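Local coordinates for probable ss-1,3-N-acetylglucosaminyltransferase (Staphylococcus aureus subsp. aureus N315, PDB 6H21), which is probably a glycosyltransferase of family 2 with a GT-A fold, carrying a helical linker domain of the TarS type, at residues I135-Y139 against A151-K155; I251-Y256 against H268-Y274. All blocks are in the same frame, centred on the assembly; numbering follows the deposited sequence.

How the contacts relate
Both contacts are largely buried, lie within one chain and touch no other subunit, but they hold different elements of the fold. Contact 1 lies in the family 2 glycosyltransferase range, where strand 134-142 of the mixed sheet meets a short 3-10 segment of the loop that follows it. Contact 2 lies in the TarS linker range and pairs two successive antiparallel helices, 242-256 and 264-281. Contact 1 has no polar bond between its segments and turns on one phenylalanine ring; contact 2 is larger, rich in tyrosines, and includes a tyrosine-histidine hydrogen bond. Their centres are about 22 Å apart, and their nearest atoms about 12 Å.

Contact 1 of 2, residues I135-Y139 against A151-K155; sequences IIGKY and AIFEK
Tyr139 OH is gripped twice from outside the contact, hydrogen-bonded to Leu175 O and Lys176 NZ, while the same ring meets Phe153, with Tyr139 CD2 3.7 Å from Phe153 CE2. The two ring planes are inclined at 76°, in an oblique pairing. The setting is the mixed sheet of the GT-A fold: strand 134-142, interrupted around Lys138, is covered here by the 3-10 segment of a later loop. The Phe153 ring is held on both faces. Over one lies the backbone of the strand, Lys138 CA sitting 3.5 Å from the ring centroid and 19° off the normal, a CH-pi contact made by an alpha carbon. On the other, Ile152 CG2 from the phenylalanine's own segment lies 3.3 Å above the plane, toward the rim. At the ring edge Ile136 CG2 approaches Phe153 CE1 at 3.9 Å, near the ring plane. Lys138 CB and CG lie alongside Phe153; with CG opposite the backbone N (chi1 180°) and the chain extended beyond it, the amine is carried away from the ring. The two isoleucines cross at about a right angle, Ile136 CD1 meeting Ile152 CD1 at 3.7 Å. Ile215 of strand 213-216 packs on both Ile152 and Phe153, tying the loop to a second strand. The side chain of Tyr139 is about 8 Å from the bound uridine-diphosphate-N-acetylglucosamine. Gly137 O lies near both rings, 3.8 Å above the centre of the Tyr139 ring and 3.6 Å from Phe153 CZ.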
ATOM      1  N   ILE C 135       0.776  44.214   4.410  1.00 36.74           N
ATOM      2  CA  ILE C 135      -0.242  44.418   3.389  1.00 36.92           C
ATOM      3  C   ILE C 135       0.180  43.666   2.121  1.00 36.15           C
ATOM      4  O   ILE C 135       1.328  43.793   1.660  1.00 35.55           O
ATOM      5  CB  ILE C 135      -0.514  45.913   3.129  1.00 37.71           C
ATOM      6  CG1 ILE C 135      -0.673  46.703   4.433  1.00 38.41           C
ATOM      7  CG2 ILE C 135      -1.722  46.079   2.211  1.00 38.13           C
ATOM      8  CD1 ILE C 135       0.606  47.334   4.938  1.00 38.35           C
ATOM      9  N   ILE C 136      -0.747  42.841   1.616  1.00 36.09           N
ATOM     10  CA  ILE C 136      -0.523  42.018   0.465  1.00 35.72           C
ATOM     11  C   ILE C 136      -1.369  42.560  -0.673  1.00 36.32           C
ATOM     12  O   ILE C 136      -2.583  42.597  -0.562  1.00 37.03           O
ATOM     13  CB  ILE C 136      -0.848  40.547   0.762  1.00 35.42           C
ATOM     14  CG1 ILE C 136      -0.184  40.111   2.067  1.00 35.12           C
ATOM     15  CG2 ILE C 136      -0.451  39.663  -0.406  1.00 34.94           C
ATOM     16  CD1 ILE C 136      -0.679  38.805   2.591  1.00 35.01           C
ATOM     17  N   GLY C 137      -0.695  42.986  -1.741  1.00 36.21           N
ATOM     18  CA  GLY C 137      -1.358  43.392  -2.979  1.00 36.96           C
ATOM     19  C   GLY C 137      -1.495  42.216  -3.931  1.00 36.90           C
ATOM     20  O   GLY C 137      -0.564  41.442  -4.095  1.00 36.23           O
ATOM     21  N   LYS C 138      -2.648  42.117  -4.593  1.00 37.90           N
ATOM     22  CA  LYS C 138      -2.893  41.111  -5.609  1.00 38.29           C
ATOM     23  C   LYS C 138      -1.769  41.112  -6.649  1.00 37.93           C
ATOM     24  O   LYS C 138      -1.365  42.170  -7.123  1.00 38.04           O
ATOM     25  CB  LYS C 138      -4.221  41.409  -6.303  1.00 39.81           C
ATOM     26  CG  LYS C 138      -4.617  40.440  -7.404  1.00 40.59           C
ATOM     27  CD  LYS C 138      -6.056  40.627  -7.835  1.00 42.31           C
ATOM     28  CE  LYS C 138      -6.367  39.856  -9.095  1.00 43.51           C
ATOM     29  NZ  LYS C 138      -7.754  40.102  -9.545  1.00 45.51           N
ATOM     30  N   TYR C 139      -1.318  39.911  -7.024  1.00 37.65           N
ATOM     31  CA  TYR C 139      -0.271  39.710  -8.021  1.00 37.67           C
ATOM     32  C   TYR C 139      -0.913  39.636  -9.408  1.00 39.19           C
ATOM     33  O   TYR C 139      -2.010  39.088  -9.573  1.00 40.17           O
ATOM     34  CB  TYR C 139       0.537  38.447  -7.713  1.00 36.75           C
ATOM     35  CG  TYR C 139       1.229  38.515  -6.376  1.00 35.76           C
ATOM     36  CD1 TYR C 139       2.288  39.387  -6.179  1.00 35.45           C
ATOM     37  CD2 TYR C 139       0.808  37.756  -5.299  1.00 35.22           C
ATOM     38  CE1 TYR C 139       2.900  39.518  -4.942  1.00 34.81           C
ATOM     39  CE2 TYR C 139       1.417  37.867  -4.060  1.00 34.72           C
ATOM     40  CZ  TYR C 139       2.462  38.756  -3.876  1.00 34.46           C
ATOM     41  OH  TYR C 139       3.081  38.878  -2.665  1.00 34.14           O
ATOM     42  N   ALA C 151      -5.996  31.991  -4.191  1.00 44.84           N
ATOM     43  CA  ALA C 151      -6.970  31.791  -3.112  1.00 44.11           C
ATOM     44  C   ALA C 151      -6.991  32.978  -2.136  1.00 43.20           C
ATOM     45  O   ALA C 151      -8.050  33.374  -1.689  1.00 43.56           O
ATOM     46  CB  ALA C 151      -6.687  30.502  -2.386  1.00 43.86           C
ATOM     47  N   ILE C 152      -5.815  33.517  -1.785  1.00 41.40           N
ATOM     48  CA  ILE C 152      -5.707  34.639  -0.858  1.00 40.83           C
ATOM     49  C   ILE C 152      -6.527  35.835  -1.357  1.00 42.23           C
ATOM     50  O   ILE C 152      -7.024  36.608  -0.535  1.00 42.66           O
ATOM     51  CB  ILE C 152      -4.236  35.031  -0.590  1.00 39.62           C
ATOM     52  CG1 ILE C 152      -4.136  36.164   0.432  1.00 39.35           C
ATOM     53  CG2 ILE C 152      -3.499  35.384  -1.875  1.00 39.53           C
ATOM     54  CD1 ILE C 152      -2.847  36.189   1.215  1.00 38.53           C
ATOM     55  N   PHE C 153      -6.667  36.005  -2.679  1.00 42.51           N
ATOM     56  CA  PHE C 153      -7.335  37.197  -3.203  1.00 43.83           C
ATOM     57  C   PHE C 153      -8.797  36.933  -3.592  1.00 45.66           C
ATOM     58  O   PHE C 153      -9.429  37.835  -4.101  1.00 46.08           O
ATOM     59  CB  PHE C 153      -6.556  37.771  -4.385  1.00 43.08           C
ATOM     60  CG  PHE C 153      -5.099  37.998  -4.082  1.00 41.47           C
ATOM     61  CD1 PHE C 153      -4.706  38.974  -3.179  1.00 41.08           C
ATOM     62  CD2 PHE C 153      -4.126  37.210  -4.677  1.00 40.55           C
ATOM     63  CE1 PHE C 153      -3.363  39.157  -2.888  1.00 40.19           C
ATOM     64  CE2 PHE C 153      -2.782  37.408  -4.395  1.00 39.54           C
ATOM     65  CZ  PHE C 153      -2.406  38.379  -3.500  1.00 39.29           C
ATOM     66  N   GLU C 154      -9.346  35.743  -3.305  1.00 47.20           N
ATOM     67  CA  GLU C 154     -10.670  35.371  -3.853  1.00 49.95           C
ATOM     68  C   GLU C 154     -11.825  36.004  -3.049  1.00 50.58           C
ATOM     69  O   GLU C 154     -12.974  35.855  -3.435  1.00 52.37           O
ATOM     70  CB  GLU C 154     -10.827  33.850  -3.957  1.00 51.91           C
ATOM     71  CG  GLU C 154     -11.513  33.217  -2.753  1.00 54.88           C
ATOM     72  CD  GLU C 154     -11.183  31.758  -2.493  1.00 56.04           C
ATOM     73  OE1 GLU C 154     -11.216  30.973  -3.463  1.00 60.14           O
ATOM     74  OE2 GLU C 154     -10.881  31.411  -1.322  1.00 56.41           O
ATOM     75  N   LYS C 155     -11.554  36.720  -1.954  1.00 49.39           N
ATOM     76  CA  LYS C 155     -12.655  37.295  -1.145  1.00 50.42           C
ATOM     77  C   LYS C 155     -12.669  38.824  -1.240  1.00 50.20           C
ATOM     78  O   LYS C 155     -13.394  39.480  -0.495  1.00 51.52           O
ATOM     79  CB  LYS C 155     -12.538  36.838   0.314  1.00 50.55           C
ATOM     80  CG  LYS C 155     -12.252  35.353   0.491  1.00 50.26           C
ATOM     81  CD  LYS C 155     -12.581  34.813   1.857  1.00 51.18           C
ATOM     82  CE  LYS C 155     -12.318  33.323   1.955  1.00 51.30           C
ATOM     83  NZ  LYS C 155     -13.002  32.713   3.123  1.00 53.00           N
TER

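Contact 2 of 2, residues I251-Y256 against H268-Y274; sequences IYKAIY and HQLAGKY
The Tyr274 ring carries Ile251 CG2 on one face, 3.8 Å from its centroid and only 3° off the normal, and turns its edge to the face of Tyr252. This T-shaped pair has planes at 89°, with Tyr274 CD2 3.8 Å from Tyr252 CZ. At the edge of the Tyr252 ring lies Ala271 O, 3.6 Å from CE1; Thr275 OG1 hydrogen-bonds both that carbonyl oxygen and Tyr252 OH. The rings of Tyr256 and His268 meet rim to rim, joined by a hydrogen bond of 2.9 Å between Tyr256 OH and His268 ND1. Tyr256 CE2 also rests on Ala271 CB at 3.5 Å, a close fit at the small residue. Between the aromatic groups, Ile255 points its CG2 branch away from its own backbone N and onto Leu270 CB, at 3.9 Å. The two consecutive helices form a helical hairpin, the axes of these segments 9.5 Å apart at closest and 157° between directions. Beyond the pair, Tyr274 OH bonds Gln200 OE1 and Ile251 packs on Leu201, joining these linker-domain helices to helix 198-207, while Tyr252 and Tyr256 reach the loop residues Val311 and Pro312.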
ATOM      1  N   ILE C 251      11.039  26.961   9.874  1.00 32.49           N
ATOM      2  CA  ILE C 251       9.648  27.383   9.719  1.00 31.91           C
ATOM      3  C   ILE C 251       8.813  26.820  10.881  1.00 31.85           C
ATOM      4  O   ILE C 251       8.084  27.564  11.557  1.00 31.76           O
ATOM      5  CB  ILE C 251       9.115  26.988   8.334  1.00 31.30           C
ATOM      6  CG1 ILE C 251       9.703  27.911   7.259  1.00 31.54           C
ATOM      7  CG2 ILE C 251       7.592  26.960   8.308  1.00 30.94           C
ATOM      8  CD1 ILE C 251       9.547  27.379   5.861  1.00 31.20           C
ATOM      9  N   TYR C 252       8.939  25.509  11.121  1.00 31.41           N
ATOM     10  CA  TYR C 252       8.215  24.849  12.214  1.00 31.49           C
ATOM     11  C   TYR C 252       8.611  25.427  13.576  1.00 32.71           C
ATOM     12  O   TYR C 252       7.730  25.664  14.399  1.00 32.75           O
ATOM     13  CB  TYR C 252       8.450  23.344  12.176  1.00 30.70           C
ATOM     14  CG  TYR C 252       7.705  22.652  11.073  1.00 29.77           C
ATOM     15  CD1 TYR C 252       6.323  22.599  11.086  1.00 29.52           C
ATOM     16  CD2 TYR C 252       8.378  22.057  10.022  1.00 29.32           C
ATOM     17  CE1 TYR C 252       5.619  21.927  10.097  1.00 29.05           C
ATOM     18  CE2 TYR C 252       7.695  21.402   9.017  1.00 28.76           C
ATOM     19  CZ  TYR C 252       6.310  21.336   9.059  1.00 28.57           C
ATOM     20  OH  TYR C 252       5.634  20.665   8.099  1.00 28.08           O
ATOM     21  N   LYS C 253       9.920  25.682  13.778  1.00 34.01           N
ATOM     22  CA  LYS C 253      10.449  26.287  15.008  1.00 35.58           C
ATOM     23  C   LYS C 253       9.809  27.665  15.236  1.00 35.44           C
ATOM     24  O   LYS C 253       9.422  27.965  16.357  1.00 35.91           O
ATOM     25  CB  LYS C 253      11.977  26.416  14.992  1.00 37.52           C
ATOM     26  CG  LYS C 253      12.744  25.098  15.095  1.00 38.69           C
ATOM     27  CD  LYS C 253      14.056  25.178  15.849  1.00 40.83           C
ATOM     28  CE  LYS C 253      15.234  25.670  15.028  1.00 42.10           C
ATOM     29  N   ALA C 254       9.671  28.465  14.171  1.00 34.41           N
ATOM     30  CA  ALA C 254       9.079  29.819  14.244  1.00 34.73           C
ATOM     31  C   ALA C 254       7.614  29.739  14.677  1.00 34.51           C
ATOM     32  O   ALA C 254       7.148  30.552  15.465  1.00 35.03           O
ATOM     33  CB  ALA C 254       9.206  30.570  12.937  1.00 34.27           C
ATOM     34  N   ILE C 255       6.890  28.747  14.162  1.00 33.67           N
ATOM     35  CA  ILE C 255       5.497  28.565  14.529  1.00 33.78           C
ATOM     36  C   ILE C 255       5.393  28.220  16.019  1.00 34.55           C
ATOM     37  O   ILE C 255       4.592  28.798  16.762  1.00 35.10           O
ATOM     38  CB  ILE C 255       4.853  27.490  13.643  1.00 32.91           C
ATOM     39  CG1 ILE C 255       4.666  28.007  12.218  1.00 32.43           C
ATOM     40  CG2 ILE C 255       3.550  26.991  14.256  1.00 33.24           C
ATOM     41  CD1 ILE C 255       4.189  26.953  11.249  1.00 31.76           C
ATOM     42  N   TYR C 256       6.222  27.277  16.465  1.00 34.62           N
ATOM     43  CA  TYR C 256       6.078  26.727  17.815  1.00 35.43           C
ATOM     44  C   TYR C 256       6.617  27.680  18.880  1.00 36.93           C
ATOM     45  O   TYR C 256       6.294  27.480  20.057  1.00 37.80           O
ATOM     46  CB  TYR C 256       6.696  25.336  17.921  1.00 34.75           C
ATOM     47  CG  TYR C 256       5.728  24.261  17.514  1.00 33.89           C
ATOM     48  CD1 TYR C 256       4.766  23.804  18.406  1.00 34.33           C
ATOM     49  CD2 TYR C 256       5.732  23.745  16.227  1.00 32.74           C
ATOM     50  CE1 TYR C 256       3.859  22.824  18.038  1.00 33.67           C
ATOM     51  CE2 TYR C 256       4.819  22.784  15.840  1.00 32.13           C
ATOM     52  CZ  TYR C 256       3.879  22.330  16.746  1.00 32.57           C
ATOM     53  OH  TYR C 256       3.011  21.366  16.352  1.00 32.02           O
ATOM     54  N   HIS C 268      -0.122  23.726  16.946  1.00 34.19           N
ATOM     55  CA  HIS C 268      -0.335  22.436  16.285  1.00 33.49           C
ATOM     56  C   HIS C 268      -1.128  22.630  14.992  1.00 33.13           C
ATOM     57  O   HIS C 268      -0.819  22.034  13.973  1.00 32.25           O
ATOM     58  CB  HIS C 268      -1.072  21.439  17.189  1.00 34.01           C
ATOM     59  CG  HIS C 268      -0.313  20.988  18.393  1.00 34.39           C
ATOM     60  ND1 HIS C 268       1.058  20.788  18.376  1.00 34.05           N
ATOM     61  CD2 HIS C 268      -0.733  20.665  19.641  1.00 35.34           C
ATOM     62  CE1 HIS C 268       1.454  20.396  19.576  1.00 34.63           C
ATOM     63  NE2 HIS C 268       0.369  20.293  20.367  1.00 35.35           N
ATOM     64  N   GLN C 269      -2.163  23.469  15.053  1.00 34.16           N
ATOM     65  CA  GLN C 269      -3.031  23.722  13.902  1.00 34.27           C
ATOM     66  C   GLN C 269      -2.237  24.414  12.791  1.00 33.35           C
ATOM     67  O   GLN C 269      -2.343  24.032  11.646  1.00 32.63           O
ATOM     68  CB  GLN C 269      -4.229  24.585  14.282  1.00 36.00           C
ATOM     69  CG  GLN C 269      -5.184  24.802  13.119  1.00 36.71           C
ATOM     70  CD  GLN C 269      -6.209  25.862  13.429  1.00 38.89           C
ATOM     71  OE1 GLN C 269      -5.883  26.953  13.903  1.00 40.69           O
ATOM     72  NE2 GLN C 269      -7.464  25.538  13.167  1.00 40.06           N
ATOM     73  N   LEU C 270      -1.474  25.456  13.144  1.00 33.14           N
ATOM     74  CA  LEU C 270      -0.689  26.182  12.140  1.00 32.59           C
ATOM     75  C   LEU C 270       0.359  25.257  11.497  1.00 31.51           C
ATOM     76  O   LEU C 270       0.586  25.313  10.301  1.00 30.99           O
ATOM     77  CB  LEU C 270      -0.034  27.389  12.812  1.00 32.98           C
ATOM     78  CG  LEU C 270      -0.989  28.530  13.147  1.00 33.96           C
ATOM     79  CD1 LEU C 270      -0.321  29.519  14.082  1.00 34.59           C
ATOM     80  CD2 LEU C 270      -1.475  29.227  11.882  1.00 33.87           C
ATOM     81  N   ALA C 271       1.013  24.444  12.324  1.00 31.25           N
ATOM     82  CA  ALA C 271       2.017  23.491  11.902  1.00 30.58           C
ATOM     83  C   ALA C 271       1.411  22.456  10.935  1.00 30.15           C
ATOM     84  O   ALA C 271       2.030  22.116   9.930  1.00 29.39           O
ATOM     85  CB  ALA C 271       2.620  22.842  13.119  1.00 30.76           C
ATOM     86  N   GLY C 272       0.194  21.975  11.237  1.00 30.51           N
ATOM     87  CA  GLY C 272      -0.540  21.044  10.372  1.00 30.36           C
ATOM     88  C   GLY C 272      -0.927  21.666   9.036  1.00 30.55           C
ATOM     89  O   GLY C 272      -0.864  21.025   7.970  1.00 30.03           O
ATOM     90  N   LYS C 273      -1.379  22.920   9.075  1.00 31.49           N
ATOM     91  CA  LYS C 273      -1.710  23.627   7.850  1.00 31.95           C
ATOM     92  C   LYS C 273      -0.455  23.835   6.998  1.00 30.97           C
ATOM     93  O   LYS C 273      -0.522  23.755   5.758  1.00 30.50           O
ATOM     94  CB  LYS C 273      -2.414  24.943   8.175  1.00 33.69           C
ATOM     95  CG  LYS C 273      -3.782  24.757   8.825  1.00 35.42           C
ATOM     96  CD  LYS C 273      -4.788  24.048   7.942  1.00 36.77           C
ATOM     97  CE  LYS C 273      -5.961  23.521   8.747  1.00 38.80           C
ATOM     98  NZ  LYS C 273      -7.036  23.012   7.860  1.00 40.92           N
ATOM     99  N   TYR C 274       0.691  24.079   7.644  1.00 30.44           N
ATOM    100  CA  TYR C 274       1.934  24.263   6.887  1.00 29.89           C
ATOM    101  C   TYR C 274       2.341  22.919   6.259  1.00 29.23           C
ATOM    102  O   TYR C 274       2.780  22.875   5.103  1.00 28.88           O
ATOM    103  CB  TYR C 274       3.086  24.867   7.706  1.00 30.08           C
ATOM    104  CG  TYR C 274       4.275  25.078   6.809  1.00 29.95           C
ATOM    105  CD1 TYR C 274       4.334  26.168   5.961  1.00 30.28           C
ATOM    106  CD2 TYR C 274       5.237  24.098   6.669  1.00 29.64           C
ATOM    107  CE1 TYR C 274       5.365  26.321   5.043  1.00 30.35           C
ATOM    108  CE2 TYR C 274       6.249  24.216   5.727  1.00 29.90           C
ATOM    109  CZ  TYR C 274       6.323  25.332   4.913  1.00 30.15           C
ATOM    110  OH  TYR C 274       7.328  25.445   3.987  1.00 30.36           O
TER